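Local coordinates for filamentous hemagglutinin (Bordetella pertussis, PDB 1RWR), which is a secreted adhesin whose N-terminal TPS domain, a beta-helix, probably directs its export through the outer membrane by the two-partner secretion pathway, at residues Ile136-Val140 and Gly189-His195. Residues are numbered along the deposited sequence; the frame is centred on the assembly and turned at random.
Sequences IGLDV and GANRYDH
Strands 135-140 and 191-194 are the two central strands of a four-stranded antiparallel sheet, an extra-helical element flanked by 128-132 and 199-202, that lies against the parallel sheet of the beta-helix. Leu138 and Tyr193 form a hydrogen-bonded pair at its middle: Leu138 N reaches Tyr193 O at 2.9 Å, and Tyr193 N returns a straighter bond to Leu138 O. Further along, Val140 N donates to Asn191 O; at the other end His195 N donates to Ile136 O at 2.9 Å. Between the Leu138-Tyr193 pair and the His195 bond, Gly137 CA lies 3.5 Å from Tyr193 O in a CA-H...O contact.

The two faces of the sheet differ sharply. Leu138, Val140, Asn191 and Tyr193 face the beta-helix, where Leu138 and Val140 rest on Thr125 of strand 119-125. Leu138 CB sits 4.2 Å from Tyr193 CB. Leu138 CD1 comes to the edge of the Tyr193 ring, near its plane, while the phenol end runs on away from strand 135-140 and its OH bonds to Asp161. Val140 CG1, anti to its own backbone N (chi1 -178°), packs 3.4 Å from Gly189 O.

On the other face, a water accepts from Ile136 N and lies doubtfully close to Asp194 OD1, while Asp194 OD2 is hydrogen-bonded to Thr197 OG1. On the same face Arg192 bends at chi3 (-76°) and grips Asp139 side-on. Carboxylate and guanidinium are nearly coplanar, 20° apart, which lets two nitrogens meet one oxygen each: Arg192 NE to Asp139 OD1 at 2.8 Å, and Arg192 NH2 to the syn lone pair of Asp139 OD2 at 2.9 Å.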
# COMPACT_ATOMS: atom_id res chain seq x y z
N ILE A 136 11.63 -4.90 8.72
CA ILE A 136 11.28 -3.55 8.35
C ILE A 136 10.12 -3.09 9.22
O ILE A 136 9.06 -3.70 9.21
CB ILE A 136 10.83 -3.50 6.88
CG1 ILE A 136 11.91 -4.03 5.92
CG2 ILE A 136 10.44 -2.08 6.54
CD1 ILE A 136 11.47 -4.20 4.53
N GLY A 137 10.32 -2.04 10.00
CA GLY A 137 9.24 -1.40 10.74
C GLY A 137 8.92 -0.08 10.10
O GLY A 137 9.81 0.59 9.55
N LEU A 138 7.65 0.28 10.10
CA LEU A 138 7.20 1.52 9.49
C LEU A 138 6.57 2.35 10.57
O LEU A 138 5.53 1.97 11.10
CB LEU A 138 6.15 1.20 8.41
CG LEU A 138 6.69 0.34 7.26
CD1 LEU A 138 5.58 -0.14 6.37
CD2 LEU A 138 7.76 1.09 6.46
N ASP A 139 7.15 3.49 10.90
CA ASP A 139 6.63 4.32 11.98
C ASP A 139 5.82 5.44 11.36
O ASP A 139 6.36 6.42 10.86
CB ASP A 139 7.74 4.88 12.83
CG ASP A 139 8.34 3.84 13.70
OD1 ASP A 139 7.58 2.98 14.19
OD2 ASP A 139 9.57 3.81 13.89
N VAL A 140 4.53 5.26 11.43
CA VAL A 140 3.59 6.24 10.90
C VAL A 140 3.26 7.29 11.95
O VAL A 140 2.63 6.99 12.96
CB VAL A 140 2.27 5.55 10.45
CG1 VAL A 140 1.37 6.60 9.86
CG2 VAL A 140 2.57 4.46 9.43
N GLY A 189 -3.65 5.74 11.31
CA GLY A 189 -3.33 6.19 12.66
C GLY A 189 -1.84 6.16 12.93
O GLY A 189 -1.04 5.83 12.07
N ALA A 190 -1.49 6.59 14.14
CA ALA A 190 -0.11 6.60 14.58
C ALA A 190 0.22 5.21 15.05
O ALA A 190 -0.24 4.76 16.10
CB ALA A 190 0.10 7.64 15.67
N ASN A 191 0.96 4.51 14.20
CA ASN A 191 1.28 3.11 14.40
C ASN A 191 2.70 2.79 14.02
O ASN A 191 3.25 3.37 13.11
CB ASN A 191 0.39 2.20 13.53
CG ASN A 191 -1.06 2.18 13.95
OD1 ASN A 191 -1.40 1.77 15.05
ND2 ASN A 191 -1.94 2.62 13.05
N ARG A 192 3.29 1.82 14.70
CA ARG A 192 4.39 1.10 14.11
C ARG A 192 3.76 -0.09 13.41
O ARG A 192 3.00 -0.87 14.03
CB ARG A 192 5.38 0.58 15.16
CG ARG A 192 6.32 -0.44 14.48
CD ARG A 192 7.56 -0.64 15.16
NE ARG A 192 8.49 0.46 14.96
CZ ARG A 192 9.78 0.34 15.19
NH1 ARG A 192 10.27 -0.82 15.60
NH2 ARG A 192 10.57 1.38 15.03
N TYR A 193 4.05 -0.24 12.13
CA TYR A 193 3.61 -1.41 11.38
C TYR A 193 4.79 -2.29 11.05
O TYR A 193 5.74 -1.86 10.37
CB TYR A 193 2.95 -0.96 10.09
CG TYR A 193 2.11 -1.99 9.35
CD1 TYR A 193 0.90 -2.43 9.86
CD2 TYR A 193 2.51 -2.47 8.12
CE1 TYR A 193 0.10 -3.33 9.17
CE2 TYR A 193 1.70 -3.38 7.42
CZ TYR A 193 0.50 -3.78 7.94
OH TYR A 193 -0.33 -4.61 7.23
N ASP A 194 4.76 -3.51 11.55
CA ASP A 194 5.80 -4.45 11.25
C ASP A 194 5.52 -5.12 9.90
O ASP A 194 4.54 -5.83 9.76
CB ASP A 194 5.89 -5.51 12.33
CG ASP A 194 6.96 -6.51 12.01
OD1 ASP A 194 8.11 -6.05 11.86
OD2 ASP A 194 6.78 -7.71 11.83
N HIS A 195 6.42 -4.97 8.96
CA HIS A 195 6.21 -5.47 7.60
C HIS A 195 6.13 -7.00 7.54
O HIS A 195 5.35 -7.57 6.77
CB HIS A 195 7.31 -4.95 6.68
CG HIS A 195 7.17 -5.40 5.28
ND1 HIS A 195 6.34 -4.76 4.36
CD2 HIS A 195 7.71 -6.45 4.63
CE1 HIS A 195 6.38 -5.41 3.22
NE2 HIS A 195 7.20 -6.44 3.35
O HOH W 1 9.46 -6.79 9.87